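Local coordinates for protein aldehyde dehydrogenase (Listeria monocytogenes, PDB 3K9D) that probably oxidises aldehyde or oxo groups, with NAD or NADP as the electron acceptor, at residues 102-107 with 440-445; 113-118 with 140-145; 225-230 with 377-382; 305-310 with 320-325; 330-335 with 363-368. All coordinates share one frame; numbering follows the deposited sequence.

Four of the five contacts touch one of two sheets of an aldehyde dehydrogenase fold. Contacts 1 and 2 share strand 102-116: contact 2 pairs its end with strand 138-143 in a beta-alpha-beta unit, and contact 1, its centre 30 Å from that of contact 2, pairs its beginning with strand 440-447, which continues the sheet into the second subunit. Contacts 3 and 4, centres 28 Å apart, reach the seven-stranded parallel sheet whose outermost strands are 276-278 and 396-399; contact 5 sets a loop between two of its strands against helix 355-368. Along the chain contact 2 closes first, contacts 4 and 5 follow between the halves of contact 3, and contact 1 spans them all.

Contact 1 (102-107 with 440-445); sequences VMEVAV and FNIRRI
Six backbone hydrogen bonds join strands 102-107 and 440-445 as an antiparallel ladder. Met103 with Ile445, Val105 with Arg443 and Val107 with Asn441 are the hydrogen-bonded pairs, each bonded both ways; Val107 N to Asn441 O, at 2.7 Å, is the shortest link. Glu104 with Arg444 and Ala106 with Ile442 are non-hydrogen-bonded pairs.

Apolar contacts line both faces. Beside Met103, Val105 CG2 meets Ile445 CD1 at 3.7 Å, beta-branched residues suiting an extended chain. On the other face the small Ala106 leaves room for Phe440, whose CD1 lies 3.5 Å from Ala106 CB; chi1 of 66° turns the ring toward the neighbouring strand.

The charged side chains also take part. Val107 CG2 sits over one face of the Arg443 guanidinium, 3.4 Å from NH2, while the NE and NH1 of Arg443 bond to Val394 O and Ala389 O of the second subunit. Glu104 OE1 touches Ile442 CD1 at 3.4 Å, and Glu104 OE2 stays 4.4 Å from Arg444 NE. Glu104 is salt-bridged to Lys95, and Arg444 to Asp432 of the second subunit.

Strand 92-97 flanks 102-107, and beyond Arg444 and Ile445 a parallel strand of the second subunit carries the sheet across the interface.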
# COMPACT_ATOMS: atom_id res chain seq x y z
N VAL A 102 -5.48 15.58 -17.78
CA VAL A 102 -4.72 14.57 -17.05
C VAL A 102 -4.94 13.19 -17.71
O VAL A 102 -6.07 12.73 -17.83
CB VAL A 102 -5.14 14.48 -15.55
CG1 VAL A 102 -4.34 13.39 -14.82
CG2 VAL A 102 -4.98 15.81 -14.83
N MET A 103 -3.85 12.56 -18.14
CA MET A 103 -3.89 11.20 -18.67
C MET A 103 -3.38 10.24 -17.60
O MET A 103 -2.56 10.63 -16.77
CB MET A 103 -3.01 11.09 -19.92
CG MET A 103 -3.27 12.16 -20.97
SD MET A 103 -2.58 11.77 -22.59
CE MET A 103 -0.82 11.98 -22.32
N GLU A 104 -3.87 9.00 -17.63
CA GLU A 104 -3.43 7.97 -16.68
C GLU A 104 -2.91 6.74 -17.42
O GLU A 104 -3.53 6.26 -18.38
CB GLU A 104 -4.56 7.57 -15.71
CG GLU A 104 -5.07 8.70 -14.85
CD GLU A 104 -6.02 8.26 -13.75
OE1 GLU A 104 -6.06 7.06 -13.40
OE2 GLU A 104 -6.74 9.14 -13.23
N VAL A 105 -1.77 6.23 -16.96
CA VAL A 105 -1.05 5.11 -17.58
C VAL A 105 -0.72 4.11 -16.48
O VAL A 105 -0.14 4.48 -15.46
CB VAL A 105 0.28 5.59 -18.28
CG1 VAL A 105 1.15 4.40 -18.75
CG2 VAL A 105 -0.01 6.52 -19.45
N ALA A 106 -1.08 2.85 -16.71
CA ALA A 106 -0.73 1.76 -15.81
C ALA A 106 0.77 1.43 -15.90
O ALA A 106 1.33 1.26 -16.99
CB ALA A 106 -1.56 0.54 -16.13
N VAL A 107 1.40 1.36 -14.74
CA VAL A 107 2.82 1.01 -14.65
C VAL A 107 2.94 -0.24 -13.81
O VAL A 107 2.59 -0.21 -12.63
CB VAL A 107 3.64 2.14 -13.98
CG1 VAL A 107 5.10 1.75 -13.89
CG2 VAL A 107 3.52 3.42 -14.76
N PHE A 440 -0.42 -2.74 -10.10
CA PHE A 440 0.16 -1.69 -10.93
C PHE A 440 0.02 -0.33 -10.24
O PHE A 440 -0.92 -0.12 -9.46
CB PHE A 440 -0.34 -1.68 -12.40
CG PHE A 440 -1.79 -1.37 -12.58
CD1 PHE A 440 -2.23 -0.05 -12.74
CD2 PHE A 440 -2.73 -2.39 -12.66
CE1 PHE A 440 -3.58 0.24 -12.92
CE2 PHE A 440 -4.08 -2.11 -12.85
CZ PHE A 440 -4.51 -0.80 -12.98
N ASN A 441 0.98 0.55 -10.52
CA ASN A 441 0.92 1.95 -10.13
C ASN A 441 0.27 2.73 -11.26
O ASN A 441 0.34 2.34 -12.42
CB ASN A 441 2.33 2.53 -9.91
CG ASN A 441 3.03 1.98 -8.69
OD1 ASN A 441 4.21 1.64 -8.78
ND2 ASN A 441 2.35 1.94 -7.54
N ILE A 442 -0.35 3.86 -10.93
CA ILE A 442 -0.83 4.78 -11.96
C ILE A 442 0.12 5.97 -12.13
O ILE A 442 0.39 6.71 -11.18
CB ILE A 442 -2.27 5.24 -11.66
CG1 ILE A 442 -3.21 4.02 -11.65
CG2 ILE A 442 -2.71 6.33 -12.63
CD1 ILE A 442 -4.58 4.23 -12.26
N ARG A 443 0.64 6.13 -13.34
CA ARG A 443 1.36 7.34 -13.74
C ARG A 443 0.39 8.38 -14.31
O ARG A 443 -0.38 8.07 -15.22
CB ARG A 443 2.45 7.02 -14.76
CG ARG A 443 3.08 8.22 -15.47
CD ARG A 443 3.93 7.79 -16.66
NE ARG A 443 4.88 6.73 -16.29
CZ ARG A 443 5.19 5.69 -17.06
NH1 ARG A 443 4.62 5.53 -18.25
NH2 ARG A 443 6.06 4.79 -16.62
N ARG A 444 0.44 9.59 -13.77
CA ARG A 444 -0.39 10.68 -14.27
C ARG A 444 0.39 11.74 -15.02
O ARG A 444 1.43 12.23 -14.55
CB ARG A 444 -1.19 11.31 -13.14
CG ARG A 444 -2.23 10.36 -12.59
CD ARG A 444 -2.38 10.56 -11.13
NE ARG A 444 -3.26 9.58 -10.50
CZ ARG A 444 -2.83 8.61 -9.71
NH1 ARG A 444 -1.53 8.44 -9.48
NH2 ARG A 444 -3.71 7.79 -9.14
N ILE A 445 -0.12 12.09 -16.19
CA ILE A 445 0.54 13.04 -17.07
C ILE A 445 -0.39 14.23 -17.13
O ILE A 445 -1.51 14.12 -17.61
CB ILE A 445 0.80 12.45 -18.49
CG1 ILE A 445 1.62 11.17 -18.38
CG2 ILE A 445 1.49 13.48 -19.41
CD1 ILE A 445 0.80 9.89 -18.24

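Contact 2 (113-118 with 140-145); sequences AGLIPS and VFSPHP
Backbone hydrogen bonds run alternately between the parallel strands 113-116 and 140-143. Gly114 N reaches Val140 O at 3.2 Å. The next two are straighter: Ser142 N to Gly114 O at 2.9 Å, with 172° at the hydrogen, and Ile116 N to Ser142 O at 3.0 Å. His144 N makes only a weak bond to Ile116 O.

Apolar contacts follow on the two faces. Ile116 CD1 approaches Phe141 CD1 at 3.5 Å, the two side chains lying obliquely across one another. Glycine suits position 114, since a CB there would run into CD1 of the Phe141 ring, and Gly114 O lies at the ring's edge, near its plane. On the opposite face Leu115 CD2 touches Ser142 CB.

The strands are the two arms of a beta-alpha-beta unit whose connecting helix 121-134 packs on Ile116 and Phe141, with helix 148-164 beside it. Helix 180-188 covers the face of Leu115 and Ser142, and there the buried Ser142 OG is satisfied by Thr183 OG1.

Where the strands give way to loops, Ser118 OG lies 3.6 Å above the plane of the His144 imidazole, over its centre. Ser118 CB makes a CH-pi contact with the same ring, 3.7 Å from its centroid and 21° off the normal. CG anti to the backbone N (chi1 -169°) brings the ring's face under Ser118, while ND1 accepts from Asn146 N.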
# COMPACT_ATOMS: atom_id res chain seq x y z
N ALA A 113 7.12 -10.88 -5.38
CA ALA A 113 7.48 -12.01 -4.53
C ALA A 113 6.20 -12.60 -3.96
O ALA A 113 5.50 -11.95 -3.17
CB ALA A 113 8.41 -11.58 -3.44
N GLY A 114 5.89 -13.82 -4.39
CA GLY A 114 4.71 -14.53 -3.90
C GLY A 114 5.08 -15.56 -2.85
O GLY A 114 5.77 -16.53 -3.14
N LEU A 115 4.61 -15.34 -1.62
CA LEU A 115 4.77 -16.33 -0.56
C LEU A 115 3.57 -17.27 -0.62
O LEU A 115 2.43 -16.81 -0.53
CB LEU A 115 4.86 -15.66 0.82
CG LEU A 115 5.88 -14.51 1.00
CD1 LEU A 115 6.04 -14.11 2.46
CD2 LEU A 115 7.22 -14.87 0.44
N ILE A 116 3.84 -18.57 -0.75
CA ILE A 116 2.79 -19.60 -0.90
C ILE A 116 2.68 -20.51 0.34
O ILE A 116 3.63 -21.22 0.66
CB ILE A 116 3.06 -20.52 -2.13
CG1 ILE A 116 3.26 -19.69 -3.39
CG2 ILE A 116 1.95 -21.56 -2.30
CD1 ILE A 116 2.08 -18.80 -3.73
N PRO A 117 1.50 -20.52 1.00
CA PRO A 117 1.33 -21.37 2.18
C PRO A 117 1.04 -22.83 1.77
O PRO A 117 0.56 -23.09 0.66
CB PRO A 117 0.11 -20.75 2.87
CG PRO A 117 -0.73 -20.25 1.72
CD PRO A 117 0.27 -19.77 0.68
N SER A 118 1.31 -23.78 2.67
CA SER A 118 1.04 -25.21 2.40
C SER A 118 -0.46 -25.55 2.46
O SER A 118 -0.86 -26.63 2.03
CB SER A 118 1.82 -26.12 3.35
OG SER A 118 1.46 -25.86 4.71
N VAL A 140 8.20 -14.43 -8.65
CA VAL A 140 9.08 -15.49 -8.15
C VAL A 140 8.51 -16.01 -6.83
O VAL A 140 8.32 -15.24 -5.89
CB VAL A 140 10.55 -15.01 -7.91
CG1 VAL A 140 11.45 -16.20 -7.57
CG2 VAL A 140 11.13 -14.30 -9.13
N PHE A 141 8.22 -17.31 -6.78
CA PHE A 141 7.56 -17.92 -5.63
C PHE A 141 8.49 -18.46 -4.57
O PHE A 141 9.53 -19.05 -4.86
CB PHE A 141 6.57 -19.01 -6.06
CG PHE A 141 5.39 -18.49 -6.83
CD1 PHE A 141 4.38 -17.78 -6.19
CD2 PHE A 141 5.29 -18.68 -8.20
CE1 PHE A 141 3.28 -17.27 -6.90
CE2 PHE A 141 4.21 -18.18 -8.91
CZ PHE A 141 3.20 -17.48 -8.26
N SER A 142 8.06 -18.26 -3.33
CA SER A 142 8.61 -18.92 -2.16
C SER A 142 7.64 -20.01 -1.70
O SER A 142 6.57 -19.71 -1.16
CB SER A 142 8.82 -17.91 -1.03
OG SER A 142 9.40 -18.54 0.08
N PRO A 143 8.00 -21.28 -1.94
CA PRO A 143 7.16 -22.41 -1.55
C PRO A 143 7.30 -22.79 -0.09
O PRO A 143 8.40 -22.78 0.46
CB PRO A 143 7.66 -23.55 -2.46
CG PRO A 143 9.09 -23.21 -2.72
CD PRO A 143 9.22 -21.71 -2.64
N HIS A 144 6.17 -23.11 0.55
CA HIS A 144 6.22 -23.72 1.86
C HIS A 144 6.86 -25.09 1.63
O HIS A 144 6.50 -25.76 0.67
CB HIS A 144 4.81 -23.84 2.45
CG HIS A 144 4.78 -24.23 3.90
ND1 HIS A 144 5.20 -25.46 4.35
CD2 HIS A 144 4.38 -23.54 4.99
CE1 HIS A 144 5.08 -25.51 5.66
NE2 HIS A 144 4.58 -24.37 6.08
N PRO A 145 7.85 -25.46 2.47
CA PRO A 145 8.63 -26.69 2.24
C PRO A 145 7.79 -27.98 2.27
O PRO A 145 8.16 -28.96 1.61
CB PRO A 145 9.66 -26.69 3.38
CG PRO A 145 9.10 -25.78 4.41
CD PRO A 145 8.33 -24.74 3.67

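Contact 3 (225-230 with 377-382); sequences FIERSA and IHSEDK
Two neighbouring strands of a parallel alpha/beta sheet end here, and the turns leaving their C-terminal ends are stitched together by Glu227, Ser229 and Ser379. Phe225 pairs with Ile377 and Ile226 with His378. Two backbone bonds hold the strand ends: His378 N to Phe225 O, almost straight at 176°, and Glu227 N to His378 O, both 2.8 Å.

Beneath them the Phe225 and Ile377 side chains lie side by side, Phe225 CD2 and Ile377 CD1 4.0 Å apart, bulky apolar groups that also meet Phe388 of helix 382-391. On the other face Ile226 and His378 pack against helix 232-243.

Residues 227-230 form a type I beta turn, closed by Ala230 N to Glu227 O, and Ala230 CB rests against His378 O. Ser379 opens an ST turn, its OG accepting from Asp381 N, and Asp381 N-caps the following helix through Ile384 N. Serines fit such turns because one hydroxyl can serve backbone and side chain together.

The buried carboxylate oxygen OE1 of Glu227 is gripped by both hydroxyls, with a weak bond from Ser229 N besides. With CG anti to the backbone N (chi1 -173°) and a bend at chi2, it receives Ser229 OG at 2.6 Å on its syn lone pair. Ser379 OG, 2.7 Å from Glu227 OE1, donates from 46° out of the carboxylate plane, and Ser229 OG also accepts from Glu380 N at 2.6 Å.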
# COMPACT_ATOMS: atom_id res chain seq x y z
N PHE A 225 -22.52 -15.07 13.37
CA PHE A 225 -23.68 -14.71 14.20
C PHE A 225 -24.98 -15.12 13.47
O PHE A 225 -25.38 -14.52 12.48
CB PHE A 225 -23.63 -13.20 14.57
CG PHE A 225 -24.83 -12.69 15.34
CD1 PHE A 225 -25.49 -13.48 16.28
CD2 PHE A 225 -25.29 -11.40 15.13
CE1 PHE A 225 -26.59 -13.00 16.96
CE2 PHE A 225 -26.39 -10.90 15.82
CZ PHE A 225 -27.05 -11.70 16.74
N ILE A 226 -25.60 -16.18 13.96
CA ILE A 226 -26.92 -16.55 13.45
C ILE A 226 -27.89 -15.73 14.28
O ILE A 226 -28.19 -16.08 15.43
CB ILE A 226 -27.23 -18.05 13.61
CG1 ILE A 226 -26.12 -18.92 13.01
CG2 ILE A 226 -28.58 -18.37 13.01
CD1 ILE A 226 -26.33 -20.44 13.26
N GLU A 227 -28.32 -14.61 13.71
CA GLU A 227 -29.21 -13.69 14.37
C GLU A 227 -30.61 -14.30 14.33
O GLU A 227 -30.87 -15.18 13.52
CB GLU A 227 -29.09 -12.32 13.69
CG GLU A 227 -29.84 -11.19 14.38
CD GLU A 227 -31.24 -11.01 13.83
OE1 GLU A 227 -31.47 -11.37 12.66
OE2 GLU A 227 -32.10 -10.51 14.58
N ARG A 228 -31.51 -13.86 15.22
CA ARG A 228 -32.80 -14.53 15.41
C ARG A 228 -33.73 -14.52 14.19
O ARG A 228 -34.57 -15.40 14.05
CB ARG A 228 -33.50 -14.02 16.67
CG ARG A 228 -34.04 -12.60 16.60
CD ARG A 228 -34.76 -12.25 17.90
NE ARG A 228 -33.83 -12.09 19.01
CZ ARG A 228 -34.17 -11.85 20.28
NH1 ARG A 228 -35.44 -11.77 20.63
NH2 ARG A 228 -33.23 -11.72 21.21
N SER A 229 -33.57 -13.54 13.31
CA SER A 229 -34.37 -13.50 12.09
C SER A 229 -33.94 -14.52 11.02
O SER A 229 -34.63 -14.67 10.02
CB SER A 229 -34.41 -12.09 11.48
OG SER A 229 -33.21 -11.80 10.79
N ALA A 230 -32.80 -15.21 11.23
CA ALA A 230 -32.20 -16.05 10.19
C ALA A 230 -32.97 -17.32 9.88
O ALA A 230 -33.70 -17.83 10.71
CB ALA A 230 -30.75 -16.40 10.53
N ILE A 377 -22.48 -13.09 9.16
CA ILE A 377 -23.75 -12.90 9.83
C ILE A 377 -24.88 -13.52 9.00
O ILE A 377 -24.92 -13.38 7.76
CB ILE A 377 -24.06 -11.39 10.12
CG1 ILE A 377 -25.31 -11.25 11.02
CG2 ILE A 377 -24.19 -10.59 8.83
CD1 ILE A 377 -25.69 -9.82 11.43
N HIS A 378 -25.79 -14.21 9.68
CA HIS A 378 -26.98 -14.74 9.07
C HIS A 378 -28.14 -14.03 9.70
O HIS A 378 -28.32 -14.09 10.92
CB HIS A 378 -27.07 -16.26 9.25
CG HIS A 378 -25.90 -17.00 8.69
ND1 HIS A 378 -25.89 -17.52 7.41
CD2 HIS A 378 -24.70 -17.30 9.23
CE1 HIS A 378 -24.73 -18.11 7.19
NE2 HIS A 378 -23.98 -17.98 8.27
N SER A 379 -28.90 -13.34 8.87
CA SER A 379 -29.93 -12.44 9.34
C SER A 379 -30.78 -12.05 8.17
O SER A 379 -30.29 -11.95 7.04
CB SER A 379 -29.30 -11.16 9.92
OG SER A 379 -30.30 -10.35 10.49
N GLU A 380 -32.06 -11.81 8.44
CA GLU A 380 -32.95 -11.17 7.47
C GLU A 380 -33.28 -9.73 7.89
O GLU A 380 -34.20 -9.09 7.35
CB GLU A 380 -34.22 -12.00 7.25
CG GLU A 380 -33.95 -13.42 6.73
CD GLU A 380 -33.37 -13.44 5.32
OE1 GLU A 380 -33.71 -12.54 4.53
OE2 GLU A 380 -32.57 -14.35 5.01
N ASP A 381 -32.52 -9.22 8.85
CA ASP A 381 -32.75 -7.88 9.36
C ASP A 381 -31.69 -6.93 8.82
O ASP A 381 -30.56 -6.90 9.32
CB ASP A 381 -32.76 -7.88 10.89
CG ASP A 381 -33.26 -6.57 11.49
OD1 ASP A 381 -32.77 -5.50 11.10
OD2 ASP A 381 -34.12 -6.61 12.38
N LYS A 382 -32.08 -6.13 7.84
CA LYS A 382 -31.17 -5.24 7.14
C LYS A 382 -30.64 -4.10 8.02
O LYS A 382 -29.56 -3.58 7.77
CB LYS A 382 -31.77 -4.73 5.82
CG LYS A 382 -32.78 -3.59 5.91
CD LYS A 382 -32.75 -2.79 4.59
CE LYS A 382 -34.14 -2.36 4.11
NZ LYS A 382 -34.68 -1.17 4.84

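Contact 4 (305-310 with 320-325); sequences KSVQHI and ADARVL
One water is held between Gln308 and the 320-325 segment: it accepts from Gln308 NE2 at 2.8 Å, the sound link, whereas its approach to Ala322 O is too short to be trusted and that to Ala320 O is weak. The bend at chi2 (-52°) brings the Gln308 amide round to Ala320, whose CA is 3.5 Å from NE2; the same nitrogen also donates to Val318 O. A long, flexible amide suits this partly exposed position, where it can reach carbonyls of the loop before strand 324-328.

Val307, in the first turn of helix 307-313, fills the apolar part. Its CG1 touches Ala322 CB at 4.0 Å and Leu325 CD2 at 3.9 Å, while CG2, the branch beside the backbone N, sits 3.4 Å from Arg323 O. The helix start is fixed by Ser306, the N-cap, whose OG accepts from His309 N.

Strand 276-278 adjoins Ala322 and Leu325 through His277. Direct contact is thus chiefly van der Waals, methyls against side chains and carbonyl oxygens; the carbonyls of Ala320 and Ala322 are reached, less surely, through the water.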
# COMPACT_ATOMS: atom_id res chain seq x y z
N LYS A 305 -7.20 -31.51 8.84
CA LYS A 305 -7.43 -32.93 9.13
C LYS A 305 -8.89 -33.21 9.40
O LYS A 305 -9.64 -32.33 9.81
CB LYS A 305 -6.55 -33.42 10.28
CG LYS A 305 -5.03 -33.27 10.07
CD LYS A 305 -4.52 -34.01 8.83
CE LYS A 305 -3.08 -34.47 9.02
NZ LYS A 305 -2.62 -35.39 7.94
N SER A 306 -9.29 -34.46 9.18
CA SER A 306 -10.65 -34.90 9.42
C SER A 306 -11.02 -34.88 10.91
O SER A 306 -10.14 -34.90 11.78
CB SER A 306 -10.82 -36.31 8.88
OG SER A 306 -10.20 -37.22 9.76
N VAL A 307 -12.32 -34.84 11.17
CA VAL A 307 -12.89 -34.95 12.52
C VAL A 307 -12.38 -36.17 13.26
O VAL A 307 -11.97 -36.08 14.42
CB VAL A 307 -14.43 -34.94 12.47
CG1 VAL A 307 -15.05 -35.42 13.78
CG2 VAL A 307 -14.93 -33.54 12.12
N GLN A 308 -12.40 -37.32 12.58
CA GLN A 308 -11.95 -38.59 13.15
C GLN A 308 -10.47 -38.53 13.51
O GLN A 308 -10.10 -38.94 14.60
CB GLN A 308 -12.23 -39.75 12.19
CG GLN A 308 -13.70 -40.13 12.08
CD GLN A 308 -14.33 -40.37 13.44
OE1 GLN A 308 -13.80 -41.12 14.26
NE2 GLN A 308 -15.46 -39.73 13.68
N HIS A 309 -9.65 -37.99 12.61
CA HIS A 309 -8.20 -37.88 12.79
C HIS A 309 -7.84 -37.09 14.06
O HIS A 309 -7.02 -37.53 14.87
CB HIS A 309 -7.56 -37.24 11.56
CG HIS A 309 -6.07 -37.14 11.60
ND1 HIS A 309 -5.25 -38.08 11.02
CD2 HIS A 309 -5.25 -36.21 12.14
CE1 HIS A 309 -3.99 -37.74 11.21
NE2 HIS A 309 -3.96 -36.61 11.89
N ILE A 310 -8.48 -35.93 14.19
CA ILE A 310 -8.33 -35.02 15.34
C ILE A 310 -8.83 -35.67 16.63
O ILE A 310 -8.17 -35.58 17.67
CB ILE A 310 -9.09 -33.69 15.10
CG1 ILE A 310 -8.47 -32.91 13.94
CG2 ILE A 310 -9.13 -32.82 16.36
CD1 ILE A 310 -9.41 -31.89 13.31
N ALA A 320 -18.68 -41.64 13.77
CA ALA A 320 -18.09 -41.63 12.41
C ALA A 320 -18.66 -40.61 11.40
O ALA A 320 -17.98 -40.20 10.46
CB ALA A 320 -18.14 -43.05 11.80
N ASP A 321 -19.92 -40.22 11.60
CA ASP A 321 -20.60 -39.28 10.70
C ASP A 321 -20.53 -37.83 11.18
O ASP A 321 -21.19 -36.96 10.62
CB ASP A 321 -22.06 -39.69 10.53
CG ASP A 321 -22.86 -39.59 11.81
OD1 ASP A 321 -22.27 -39.61 12.91
OD2 ASP A 321 -24.10 -39.49 11.73
N ALA A 322 -19.74 -37.57 12.23
CA ALA A 322 -19.59 -36.20 12.73
C ALA A 322 -18.81 -35.35 11.73
O ALA A 322 -17.72 -35.73 11.30
CB ALA A 322 -18.93 -36.20 14.10
N ARG A 323 -19.40 -34.22 11.36
CA ARG A 323 -18.88 -33.31 10.34
C ARG A 323 -18.00 -32.20 10.91
O ARG A 323 -17.06 -31.76 10.24
CB ARG A 323 -20.03 -32.66 9.56
CG ARG A 323 -20.83 -33.63 8.68
CD ARG A 323 -21.74 -32.87 7.71
NE ARG A 323 -20.97 -32.09 6.75
CZ ARG A 323 -21.46 -31.15 5.95
NH1 ARG A 323 -22.75 -30.83 5.99
NH2 ARG A 323 -20.66 -30.49 5.12
N VAL A 324 -18.31 -31.78 12.14
CA VAL A 324 -17.54 -30.76 12.88
C VAL A 324 -17.67 -31.04 14.38
O VAL A 324 -18.66 -31.63 14.84
CB VAL A 324 -18.02 -29.27 12.66
CG1 VAL A 324 -17.68 -28.71 11.26
CG2 VAL A 324 -19.50 -29.10 12.98
N LEU A 325 -16.67 -30.60 15.13
CA LEU A 325 -16.71 -30.68 16.57
C LEU A 325 -16.97 -29.29 17.09
O LEU A 325 -16.31 -28.34 16.69
CB LEU A 325 -15.39 -31.24 17.12
CG LEU A 325 -15.07 -32.67 16.66
CD1 LEU A 325 -13.68 -33.09 17.14
CD2 LEU A 325 -16.14 -33.67 17.13
O HOH W 1 -16.53 -37.93 11.78

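Contact 5 (330-335 with 363-368); sequences TKVGAK and MDILYH
Val332 CG1 and Gly333 CA approach the His368 imidazole obliquely, at 3.5 Å from ND1 and 4.1 Å from CD2 respectively. At the edge of the ring, in its plane, His368 ND1 donates to Asp364 O at 2.7 Å, nearly straight at 165°. That bond, one helical turn back, fixes the ring's rotation.

Val332 carries most of the contact. Its two methyls meet neighbouring parts of the helix: CG1, anti to the backbone N (chi1 180°), drops to 3.4 Å from Asp364 O, while CG2 meets Ile365 CG1 at 4.0 Å, the two side chains crossing at about a right angle. A compact branched residue can touch the Asp364 carbonyl and the imidazole at once. Gly333 follows with phi 155°, in a backbone conformation where a CB would be jammed against the preceding carbonyl oxygen.

The loop containing 330-335 links strands 324-328 and 346-352 and lies against the last turns of helix 355-368. Tyr350 of strand 346-352 touches both Val332 and Ile365, and Ile365 also reaches Pro223 of strand 223-226.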
# COMPACT_ATOMS: atom_id res chain seq x y z
N THR A 330 -17.30 -19.48 26.69
CA THR A 330 -17.77 -18.26 27.38
C THR A 330 -16.72 -17.13 27.39
O THR A 330 -17.04 -15.96 27.65
CB THR A 330 -18.16 -18.56 28.86
OG1 THR A 330 -16.98 -18.87 29.62
CG2 THR A 330 -19.14 -19.71 28.98
N LYS A 331 -15.47 -17.48 27.11
CA LYS A 331 -14.33 -16.59 27.29
C LYS A 331 -13.62 -16.27 25.97
O LYS A 331 -13.79 -16.98 24.97
CB LYS A 331 -13.32 -17.22 28.26
CG LYS A 331 -13.76 -17.24 29.71
CD LYS A 331 -12.85 -18.12 30.57
CE LYS A 331 -11.59 -17.40 31.03
NZ LYS A 331 -10.78 -18.22 31.98
N VAL A 332 -12.82 -15.21 25.99
CA VAL A 332 -11.98 -14.78 24.87
C VAL A 332 -10.56 -14.55 25.42
O VAL A 332 -10.40 -14.03 26.51
CB VAL A 332 -12.54 -13.47 24.23
CG1 VAL A 332 -11.68 -13.02 23.09
CG2 VAL A 332 -13.97 -13.64 23.75
N GLY A 333 -9.53 -14.95 24.68
CA GLY A 333 -8.16 -14.71 25.16
C GLY A 333 -7.12 -15.66 24.62
O GLY A 333 -7.45 -16.73 24.12
N ALA A 334 -5.84 -15.27 24.74
CA ALA A 334 -4.72 -16.07 24.20
C ALA A 334 -4.67 -17.48 24.80
O ALA A 334 -4.28 -18.44 24.12
CB ALA A 334 -3.40 -15.34 24.41
N LYS A 335 -5.09 -17.58 26.06
CA LYS A 335 -5.14 -18.81 26.85
C LYS A 335 -6.43 -19.61 26.60
O LYS A 335 -6.68 -20.63 27.26
CB LYS A 335 -5.09 -18.49 28.35
CG LYS A 335 -4.25 -17.28 28.79
CD LYS A 335 -5.12 -16.05 29.08
CE LYS A 335 -4.83 -14.90 28.12
NZ LYS A 335 -3.48 -14.29 28.37
N MET A 363 -16.72 -8.18 18.51
CA MET A 363 -15.62 -7.20 18.59
C MET A 363 -14.51 -7.65 19.54
O MET A 363 -13.32 -7.55 19.20
CB MET A 363 -16.12 -5.79 18.98
CG MET A 363 -17.06 -5.14 17.97
SD MET A 363 -17.54 -3.41 18.29
CE MET A 363 -18.22 -3.52 19.92
N ASP A 364 -14.90 -8.19 20.70
CA ASP A 364 -13.97 -8.73 21.72
C ASP A 364 -13.13 -9.91 21.21
O ASP A 364 -11.92 -9.99 21.47
CB ASP A 364 -14.74 -9.14 22.99
CG ASP A 364 -13.86 -9.14 24.25
OD1 ASP A 364 -12.78 -8.52 24.24
OD2 ASP A 364 -14.27 -9.74 25.27
N ILE A 365 -13.80 -10.82 20.50
CA ILE A 365 -13.16 -11.93 19.79
C ILE A 365 -12.15 -11.39 18.81
O ILE A 365 -10.96 -11.73 18.88
CB ILE A 365 -14.20 -12.80 19.00
CG1 ILE A 365 -15.02 -13.69 19.94
CG2 ILE A 365 -13.52 -13.68 17.98
CD1 ILE A 365 -16.26 -14.25 19.28
N LEU A 366 -12.62 -10.52 17.91
CA LEU A 366 -11.80 -10.01 16.82
C LEU A 366 -10.61 -9.18 17.30
O LEU A 366 -9.51 -9.33 16.78
CB LEU A 366 -12.65 -9.23 15.82
CG LEU A 366 -13.63 -10.06 14.97
CD1 LEU A 366 -14.65 -9.15 14.35
CD2 LEU A 366 -12.91 -10.88 13.90
N TYR A 367 -10.82 -8.35 18.32
CA TYR A 367 -9.72 -7.50 18.81
C TYR A 367 -8.58 -8.28 19.45
O TYR A 367 -7.43 -7.87 19.35
CB TYR A 367 -10.21 -6.37 19.72
CG TYR A 367 -10.83 -5.22 18.95
CD1 TYR A 367 -10.16 -4.63 17.88
CD2 TYR A 367 -12.09 -4.72 19.30
CE1 TYR A 367 -10.74 -3.57 17.17
CE2 TYR A 367 -12.67 -3.68 18.60
CZ TYR A 367 -11.99 -3.10 17.54
OH TYR A 367 -12.57 -2.06 16.85
N HIS A 368 -8.89 -9.43 20.05
CA HIS A 368 -7.84 -10.35 20.49
C HIS A 368 -7.17 -11.09 19.32
O HIS A 368 -5.96 -11.26 19.31
CB HIS A 368 -8.37 -11.36 21.49
CG HIS A 368 -8.65 -10.77 22.84
ND1 HIS A 368 -9.81 -10.08 23.12
CD2 HIS A 368 -7.94 -10.81 23.99
CE1 HIS A 368 -9.79 -9.69 24.38
NE2 HIS A 368 -8.67 -10.13 24.94